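Local coordinates for acylphosphatase (Coxiella burnetii, PDB 3TRG), which catalyses the hydrolysis of acyl phosphates to a carboxylate and inorganic phosphate, at residues A[12-17]-A[65-70]; A[53-58]-A[85-90]. All blocks are in the same frame, centred on the assembly; numbering follows the deposited sequence.

In the fold
Interactions 1 and 2 lie on the two faces of one mixed, mostly antiparallel sheet. Interaction 1 sets helix 60-69 against the inner face of strand 11-19, whereas interaction 2 joins strands 52-57 and 78-87, the two neighbours of 11-19, across the outer face. Their centres are about 8 Å apart. Cys13 of 12-17 and Cys57 of 53-58 are joined directly by a disulfide, with SG of Cys13 2.0 Å from SG of Cys57. Ethanediol, probably from the crystallisation liquor, bridges His15 and Glu85. The predicted active site is nearer interaction 1, whose Leu70 side chain is about 10 Å from those of Arg28 and Asn46; interaction 2 lies away from it.

Interaction 1: A[12-17]-A[65-70]. With EDO (1,2-ethanediol), chain C.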
ATOM      1  N   THR A  12      12.551   1.141  -2.590  1.00  7.13           N
ATOM      2  CA  THR A  12      12.031   0.423  -3.740  1.00  8.40           C
ATOM      3  C   THR A  12      10.522   0.616  -3.805  1.00  7.96           C
ATOM      4  O   THR A  12       9.961   1.387  -3.035  1.00  8.44           O
ATOM      5  CB  THR A  12      12.383  -1.081  -3.679  1.00  9.16           C
ATOM      6  OG1 THR A  12      12.103  -1.691  -4.943  1.00  9.49           O
ATOM      7  CG2 THR A  12      11.590  -1.772  -2.570  1.00  9.52           C
ATOM      8  N   CYS A  13       9.867  -0.076  -4.726  1.00  8.37           N
ATOM      9  CA  CYS A  13       8.420   0.017  -4.856  1.00  6.24           C
ATOM     10  C   CYS A  13       7.812  -1.376  -4.925  1.00  6.71           C
ATOM     11  O   CYS A  13       8.440  -2.313  -5.433  1.00  7.20           O
ATOM     12  CB  CYS A  13       8.035   0.778  -6.127  1.00  7.44           C
ATOM     13  SG  CYS A  13       8.491   2.517  -6.175  1.00  7.60           S
ATOM     14  N   ILE A  14       6.587  -1.503  -4.420  1.00  6.37           N
ATOM     15  CA  ILE A  14       5.828  -2.742  -4.560  1.00  5.69           C
ATOM     16  C   ILE A  14       4.430  -2.449  -5.104  1.00  8.06           C
ATOM     17  O   ILE A  14       3.924  -1.329  -4.972  1.00  8.13           O
ATOM     18  CB  ILE A  14       5.707  -3.517  -3.222  1.00  6.16           C
ATOM     19  CG1 ILE A  14       4.889  -2.721  -2.200  1.00  9.22           C
ATOM     20  CG2 ILE A  14       7.093  -3.880  -2.676  1.00  7.48           C
ATOM     21  CD1 ILE A  14       4.480  -3.543  -0.978  1.00 10.35           C
ATOM     22  N   HIS A  15       3.823  -3.461  -5.715  1.00  6.36           N
ATOM     23  CA  HIS A  15       2.437  -3.408  -6.153  1.00  6.21           C
ATOM     24  C   HIS A  15       1.675  -4.471  -5.368  1.00  8.08           C
ATOM     25  O   HIS A  15       2.181  -5.574  -5.165  1.00  8.98           O
ATOM     26  CB  HIS A  15       2.357  -3.682  -7.655  1.00  8.88           C
ATOM     27  CG  HIS A  15       0.960  -3.736  -8.190  1.00  8.95           C
ATOM     28  ND1 HIS A  15       0.317  -4.924  -8.466  1.00 12.34           N
ATOM     29  CD2 HIS A  15       0.085  -2.752  -8.505  1.00  7.84           C
ATOM     30  CE1 HIS A  15      -0.894  -4.668  -8.931  1.00 13.49           C
ATOM     31  NE2 HIS A  15      -1.060  -3.357  -8.965  1.00  9.91           N
ATOM     32  N   VAL A  16       0.470  -4.131  -4.917  1.00  7.41           N
ATOM     33  CA  VAL A  16      -0.292  -5.016  -4.039  1.00  7.23           C
ATOM     34  C   VAL A  16      -1.750  -5.089  -4.453  1.00  7.65           C
ATOM     35  O   VAL A  16      -2.333  -4.087  -4.870  1.00  8.84           O
ATOM     36  CB  VAL A  16      -0.271  -4.511  -2.586  1.00  7.13           C
ATOM     37  CG1 VAL A  16      -0.727  -5.613  -1.621  1.00  7.53           C
ATOM     38  CG2 VAL A  16       1.118  -3.993  -2.211  1.00  7.74           C
ATOM     39  N   THR A  17      -2.329  -6.281  -4.336  1.00  7.25           N
ATOM     40  CA  THR A  17      -3.782  -6.424  -4.319  1.00  6.76           C
ATOM     41  C   THR A  17      -4.209  -7.059  -3.001  1.00  8.79           C
ATOM     42  O   THR A  17      -3.546  -7.963  -2.484  1.00 11.57           O
ATOM     43  CB  THR A  17      -4.330  -7.237  -5.505  1.00  9.95           C
ATOM     44  OG1 THR A  17      -3.661  -8.500  -5.575  1.00 13.64           O
ATOM     45  CG2 THR A  17      -4.127  -6.480  -6.813  1.00 11.60           C
ATOM     46  N   ILE A  65       6.482  -3.336   6.854  1.00 10.48           N
ATOM     47  CA  ILE A  65       5.516  -3.069   7.905  1.00  9.67           C
ATOM     48  C   ILE A  65       4.129  -2.885   7.282  1.00  8.65           C
ATOM     49  O   ILE A  65       3.138  -3.416   7.785  1.00 10.65           O
ATOM     50  CB  ILE A  65       5.916  -1.838   8.720  1.00  8.23           C
ATOM     51  CG1 ILE A  65       7.185  -2.140   9.523  1.00 13.72           C
ATOM     52  CG2 ILE A  65       4.779  -1.413   9.650  1.00 13.09           C
ATOM     53  CD1 ILE A  65       7.761  -0.933  10.203  1.00 16.83           C
ATOM     54  N   LEU A  66       4.064  -2.155   6.172  1.00  9.68           N
ATOM     55  CA  LEU A  66       2.793  -1.973   5.470  1.00  9.11           C
ATOM     56  C   LEU A  66       2.177  -3.293   5.014  1.00  9.22           C
ATOM     57  O   LEU A  66       0.989  -3.533   5.240  1.00 11.30           O
ATOM     58  CB  LEU A  66       2.965  -1.053   4.260  1.00  8.84           C
ATOM     59  CG  LEU A  66       1.683  -0.793   3.465  1.00 10.63           C
ATOM     60  CD1 LEU A  66       0.716   0.040   4.288  1.00 11.59           C
ATOM     61  CD2 LEU A  66       2.023  -0.090   2.160  1.00 10.97           C
ATOM     62  N   THR A  67       2.976  -4.143   4.368  1.00  9.44           N
ATOM     63  CA  THR A  67       2.453  -5.410   3.857  1.00 10.46           C
ATOM     64  C   THR A  67       1.913  -6.302   4.976  1.00 12.81           C
ATOM     65  O   THR A  67       0.968  -7.056   4.761  1.00 14.15           O
ATOM     66  CB  THR A  67       3.475  -6.201   2.997  1.00 11.02           C
ATOM     67  OG1 THR A  67       4.633  -6.526   3.776  1.00 12.52           O
ATOM     68  CG2 THR A  67       3.889  -5.405   1.767  1.00 13.58           C
ATOM     69  N   GLU A  68       2.505  -6.222   6.164  1.00  9.49           N
ATOM     70  CA  GLU A  68       1.996  -7.011   7.279  1.00 10.21           C
ATOM     71  C   GLU A  68       0.687  -6.414   7.784  1.00 11.65           C
ATOM     72  O   GLU A  68      -0.262  -7.137   8.090  1.00 14.32           O
ATOM     73  CB  GLU A  68       3.011  -7.120   8.418  1.00 14.17           C
ATOM     74  CG  GLU A  68       2.455  -7.881   9.617  1.00 21.09           C
ATOM     75  CD  GLU A  68       3.515  -8.285  10.622  1.00 29.44           C
ATOM     76  OE1 GLU A  68       4.715  -8.273  10.273  1.00 30.04           O
ATOM     77  OE2 GLU A  68       3.142  -8.625  11.766  1.00 34.19           O
ATOM     78  N   TRP A  69       0.639  -5.087   7.849  1.00  9.15           N
ATOM     79  CA  TRP A  69      -0.549  -4.390   8.317  1.00  8.09           C
ATOM     80  C   TRP A  69      -1.753  -4.608   7.395  1.00  9.00           C
ATOM     81  O   TRP A  69      -2.902  -4.595   7.844  1.00 11.71           O
ATOM     82  CB  TRP A  69      -0.265  -2.892   8.469  1.00  9.65           C
ATOM     83  CG  TRP A  69      -1.493  -2.118   8.824  1.00 11.08           C
ATOM     84  CD1 TRP A  69      -2.020  -1.945  10.072  1.00 11.33           C
ATOM     85  CD2 TRP A  69      -2.368  -1.436   7.918  1.00 11.66           C
ATOM     86  NE1 TRP A  69      -3.167  -1.188   9.998  1.00 11.34           N
ATOM     87  CE2 TRP A  69      -3.399  -0.862   8.686  1.00 11.92           C
ATOM     88  CE3 TRP A  69      -2.375  -1.248   6.531  1.00  9.75           C
ATOM     89  CZ2 TRP A  69      -4.428  -0.117   8.116  1.00 13.40           C
ATOM     90  CZ3 TRP A  69      -3.400  -0.508   5.965  1.00 12.04           C
ATOM     91  CH2 TRP A  69      -4.412   0.047   6.757  1.00 13.86           C
ATOM     92  N   LEU A  70      -1.494  -4.807   6.107  1.00  9.28           N
ATOM     93  CA  LEU A  70      -2.582  -4.983   5.150  1.00  8.31           C
ATOM     94  C   LEU A  70      -3.416  -6.228   5.431  1.00 11.22           C
ATOM     95  O   LEU A  70      -4.549  -6.331   4.970  1.00 11.75           O
ATOM     96  CB  LEU A  70      -2.053  -5.002   3.710  1.00 10.42           C
ATOM     97  CG  LEU A  70      -1.594  -3.646   3.166  1.00 10.16           C
ATOM     98  CD1 LEU A  70      -0.877  -3.834   1.842  1.00 10.00           C
ATOM     99  CD2 LEU A  70      -2.766  -2.675   3.014  1.00  9.95           C
TER
HETATM  100  C1  EDO C  97       1.122  -8.314  -7.185  1.00 24.86           C
HETATM  101  O1  EDO C  97       1.380  -7.415  -8.272  1.00 19.18           O
HETATM  102  C2  EDO C  97      -0.282  -8.064  -6.653  1.00 30.06           C
HETATM  103  O2  EDO C  97      -1.251  -8.418  -7.641  1.00 29.85           O
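Ile14 and Thr67 make the tight point of this contact: CD1 of Ile14 lies 3.4 Å from CG2 of Thr67, closer than methyl groups usually approach, and the two side chains cross obliquely. A chi1 of 65° swings CG1 of Ile14 over the backbone, flanked by N and C, and the trans chi2 carries CD1 on to the helix. Thr67 turns its methyl to the strand, while its hydroxyl is hydrogen-bonded to the carbonyl O of Met64, one turn back. Further along, Val16 and Leu70 reach out tip to tip, CG1 of Val16 3.9 Å from CD1 of Leu70. A chi1 of -164° sends CG1 of Val16 toward Leu70. Leu70 also packs on Val31 of helix 27-37, and Val16 on Leu54 of the adjacent strand, which ties this pair to the rest of the core.

His15 belongs to the other face of the strand. Its ND1 donates a nearly straight hydrogen bond of 2.7 Å to O1 of ethanediol, with an angle of 175° at the hydrogen and the acceptor at the ring edge, in plane. In this crystal NE2 bonds to OE2 of Glu53 and ND1 to the adventitious diol, which together probably hold the ring's orientation. The contact between the segments is made by methyl groups, which implies that apolar packing joins 65-70 to strand 11-19 here, with Thr67's polar atom satisfied within its own helix.

Interaction 2: A[53-58]-A[85-90]; sequences ELVACG and EEIVVE. With EDO (1,2-ethanediol), chain C.
The facing backbones are not adjacent strands: CA of Val55 is 9.0 Å from CA of Ile87, with strand 11-19 running between them, and the chain after Ile87 bends round until CA of Glu90 comes within 7.6 Å of CA of Cys57. Val55 and Ile87 bridge the wider gap with methyl groups, CG1 of Val55 lying 4.1 Å from CD1 of Ile87. A chi1 of 166° points CG1 of Val55 at Ile87, and in Ile87 chi1 59° and chi2 near 180° carry CD1 toward Val55 over the intervening strand, where Ile87 also touches Cys13 and His15.

Glu90 comes in beside this pair. Its OE1 is 4.2 Å from CG1 of Val55, a long van der Waals contact of carboxylate oxygen with methyl, and the same oxygen is hydrogen-bonded to the hydroxyl of Tyr92, whose side chain packs on Val55 and Cys57. At the bend, SG of Cys57 lies 3.6 Å from the carbonyl O of Glu90; the sulfur is bonded to Cys13, so it is a disulfide atom that meets the loop. At the far end, OE2 of Glu85 accepts a hydrogen bond of 2.8 Å from O1 of ethanediol. The arrangement belongs to the outer face of the acylphosphatase fold, a ferredoxin-like alpha+beta sandwich, where the edge strand 78-87 meets its next-but-one neighbour 52-57 over strand 11-19 and the helices pack on the other face.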
ATOM      1  N   GLU A  53      -6.251  -2.110  -4.572  1.00  5.87           N
ATOM      2  CA  GLU A  53      -4.996  -2.139  -5.308  1.00  8.14           C
ATOM      3  C   GLU A  53      -4.145  -0.947  -4.901  1.00  7.32           C
ATOM      4  O   GLU A  53      -4.651   0.161  -4.757  1.00  7.34           O
ATOM      5  CB  GLU A  53      -5.239  -2.115  -6.822  1.00  7.59           C
ATOM      6  CG  GLU A  53      -3.952  -2.187  -7.634  1.00  7.32           C
ATOM      7  CD  GLU A  53      -4.156  -1.896  -9.109  1.00  8.89           C
ATOM      8  OE1 GLU A  53      -5.259  -1.447  -9.488  1.00  8.40           O
ATOM      9  OE2 GLU A  53      -3.200  -2.111  -9.885  1.00  9.46           O
ATOM     10  N   LEU A  54      -2.849  -1.166  -4.706  1.00  6.23           N
ATOM     11  CA  LEU A  54      -1.972  -0.053  -4.353  1.00  9.12           C
ATOM     12  C   LEU A  54      -0.558  -0.227  -4.884  1.00  8.72           C
ATOM     13  O   LEU A  54      -0.122  -1.338  -5.182  1.00  7.35           O
ATOM     14  CB  LEU A  54      -1.920   0.157  -2.830  1.00  6.61           C
ATOM     15  CG  LEU A  54      -1.359  -1.015  -2.018  1.00  7.66           C
ATOM     16  CD1 LEU A  54      -0.336  -0.506  -1.017  1.00  8.44           C
ATOM     17  CD2 LEU A  54      -2.482  -1.749  -1.308  1.00  8.95           C
ATOM     18  N   VAL A  55       0.133   0.899  -5.026  1.00  5.64           N
ATOM     19  CA  VAL A  55       1.573   0.923  -5.211  1.00  5.67           C
ATOM     20  C   VAL A  55       2.157   1.712  -4.045  1.00  6.25           C
ATOM     21  O   VAL A  55       1.645   2.778  -3.681  1.00  7.92           O
ATOM     22  CB  VAL A  55       1.961   1.596  -6.540  1.00  5.82           C
ATOM     23  CG1 VAL A  55       3.454   1.926  -6.562  1.00  7.57           C
ATOM     24  CG2 VAL A  55       1.588   0.694  -7.723  1.00  6.87           C
ATOM     25  N   ALA A  56       3.207   1.175  -3.436  1.00  7.02           N
ATOM     26  CA  ALA A  56       3.855   1.844  -2.316  1.00  8.12           C
ATOM     27  C   ALA A  56       5.356   1.876  -2.553  1.00  7.78           C
ATOM     28  O   ALA A  56       5.952   0.855  -2.902  1.00  7.62           O
ATOM     29  CB  ALA A  56       3.535   1.136  -1.015  1.00  7.49           C
ATOM     30  N   CYS A  57       5.956   3.051  -2.369  1.00  5.74           N
ATOM     31  CA  CYS A  57       7.382   3.248  -2.591  1.00  6.54           C
ATOM     32  C   CYS A  57       8.005   3.901  -1.370  1.00  8.79           C
ATOM     33  O   CYS A  57       7.412   4.798  -0.761  1.00  8.03           O
ATOM     34  CB  CYS A  57       7.620   4.164  -3.794  1.00  5.76           C
ATOM     35  SG  CYS A  57       6.950   3.579  -5.362  1.00  7.18           S
ATOM     36  N   GLY A  58       9.209   3.459  -1.030  1.00  6.76           N
ATOM     37  CA  GLY A  58       9.964   4.058   0.050  1.00  7.74           C
ATOM     38  C   GLY A  58      10.932   3.049   0.632  1.00 10.15           C
ATOM     39  O   GLY A  58      11.311   2.083  -0.031  1.00  9.00           O
ATOM     40  N   GLU A  85       4.157  -7.784  -5.015  1.00  8.66           N
ATOM     41  CA  GLU A  85       5.448  -8.034  -5.629  1.00  8.13           C
ATOM     42  C   GLU A  85       6.215  -6.734  -5.757  1.00  7.63           C
ATOM     43  O   GLU A  85       5.627  -5.659  -5.884  1.00  7.53           O
ATOM     44  CB  GLU A  85       5.296  -8.709  -6.997  1.00 12.54           C
ATOM     45  CG  GLU A  85       4.861  -7.787  -8.120  1.00 13.12           C
ATOM     46  CD  GLU A  85       4.521  -8.541  -9.391  1.00 17.01           C
ATOM     47  OE1 GLU A  85       5.427  -8.766 -10.219  1.00 14.09           O
ATOM     48  OE2 GLU A  85       3.343  -8.917  -9.552  1.00 15.59           O
ATOM     49  N   GLU A  86       7.534  -6.832  -5.700  1.00  8.20           N
ATOM     50  CA  GLU A  86       8.372  -5.680  -5.954  1.00  8.81           C
ATOM     51  C   GLU A  86       8.293  -5.354  -7.444  1.00  7.01           C
ATOM     52  O   GLU A  86       8.184  -6.258  -8.281  1.00  9.18           O
ATOM     53  CB  GLU A  86       9.812  -5.988  -5.550  1.00  7.91           C
ATOM     54  CG  GLU A  86      10.729  -4.798  -5.621  1.00  8.67           C
ATOM     55  CD  GLU A  86      12.137  -5.135  -5.181  1.00  9.66           C
ATOM     56  OE1 GLU A  86      12.450  -6.339  -5.033  1.00 10.33           O
ATOM     57  OE2 GLU A  86      12.935  -4.194  -4.989  1.00 10.99           O
ATOM     58  N   ILE A  87       8.334  -4.066  -7.772  1.00  7.19           N
ATOM     59  CA  ILE A  87       8.203  -3.628  -9.157  1.00  6.56           C
ATOM     60  C   ILE A  87       9.323  -2.673  -9.579  1.00  7.21           C
ATOM     61  O   ILE A  87      10.096  -2.180  -8.748  1.00  8.32           O
ATOM     62  CB  ILE A  87       6.832  -2.943  -9.411  1.00  7.57           C
ATOM     63  CG1 ILE A  87       6.650  -1.728  -8.495  1.00  7.11           C
ATOM     64  CG2 ILE A  87       5.677  -3.943  -9.228  1.00  8.02           C
ATOM     65  CD1 ILE A  87       5.389  -0.915  -8.807  1.00 10.48           C
ATOM     66  N   VAL A  88       9.399  -2.418 -10.882  1.00  7.55           N
ATOM     67  CA  VAL A  88      10.235  -1.351 -11.411  1.00  6.62           C
ATOM     68  C   VAL A  88       9.869  -0.054 -10.695  1.00  7.27           C
ATOM     69  O   VAL A  88       8.689   0.298 -10.595  1.00  9.26           O
ATOM     70  CB  VAL A  88       9.997  -1.187 -12.923  1.00  6.72           C
ATOM     71  CG1 VAL A  88      10.751   0.039 -13.469  1.00  6.98           C
ATOM     72  CG2 VAL A  88      10.394  -2.467 -13.661  1.00  7.11           C
ATOM     73  N   VAL A  89      10.875   0.659 -10.199  1.00  7.45           N
ATOM     74  CA  VAL A  89      10.628   1.852  -9.399  1.00  7.17           C
ATOM     75  C   VAL A  89       9.880   2.938 -10.177  1.00  8.51           C
ATOM     76  O   VAL A  89      10.167   3.190 -11.351  1.00 10.58           O
ATOM     77  CB  VAL A  89      11.935   2.396  -8.786  1.00 10.37           C
ATOM     78  CG1 VAL A  89      11.771   3.843  -8.333  1.00 15.60           C
ATOM     79  CG2 VAL A  89      12.367   1.504  -7.621  1.00 13.61           C
ATOM     80  N   GLU A  90       8.904   3.546  -9.508  1.00  8.58           N
ATOM     81  CA  GLU A  90       8.150   4.677 -10.033  1.00 11.63           C
ATOM     82  C   GLU A  90       8.316   5.849  -9.067  1.00 12.36           C
ATOM     83  O   GLU A  90       8.431   5.651  -7.858  1.00 12.91           O
ATOM     84  CB  GLU A  90       6.666   4.307 -10.181  1.00 11.06           C
ATOM     85  CG  GLU A  90       6.420   3.109 -11.091  1.00 12.41           C
ATOM     86  CD  GLU A  90       4.968   2.648 -11.120  1.00 19.49           C
ATOM     87  OE1 GLU A  90       4.112   3.292 -10.485  1.00 19.34           O
ATOM     88  OE2 GLU A  90       4.679   1.634 -11.785  1.00 18.78           O
TER
HETATM   89  C1  EDO C  97       1.122  -8.314  -7.185  1.00 24.86           C
HETATM   90  O1  EDO C  97       1.380  -7.415  -8.272  1.00 19.18           O
HETATM   91  C2  EDO C  97      -0.282  -8.064  -6.653  1.00 30.06           C
HETATM   92  O2  EDO C  97      -1.251  -8.418  -7.641  1.00 29.85           O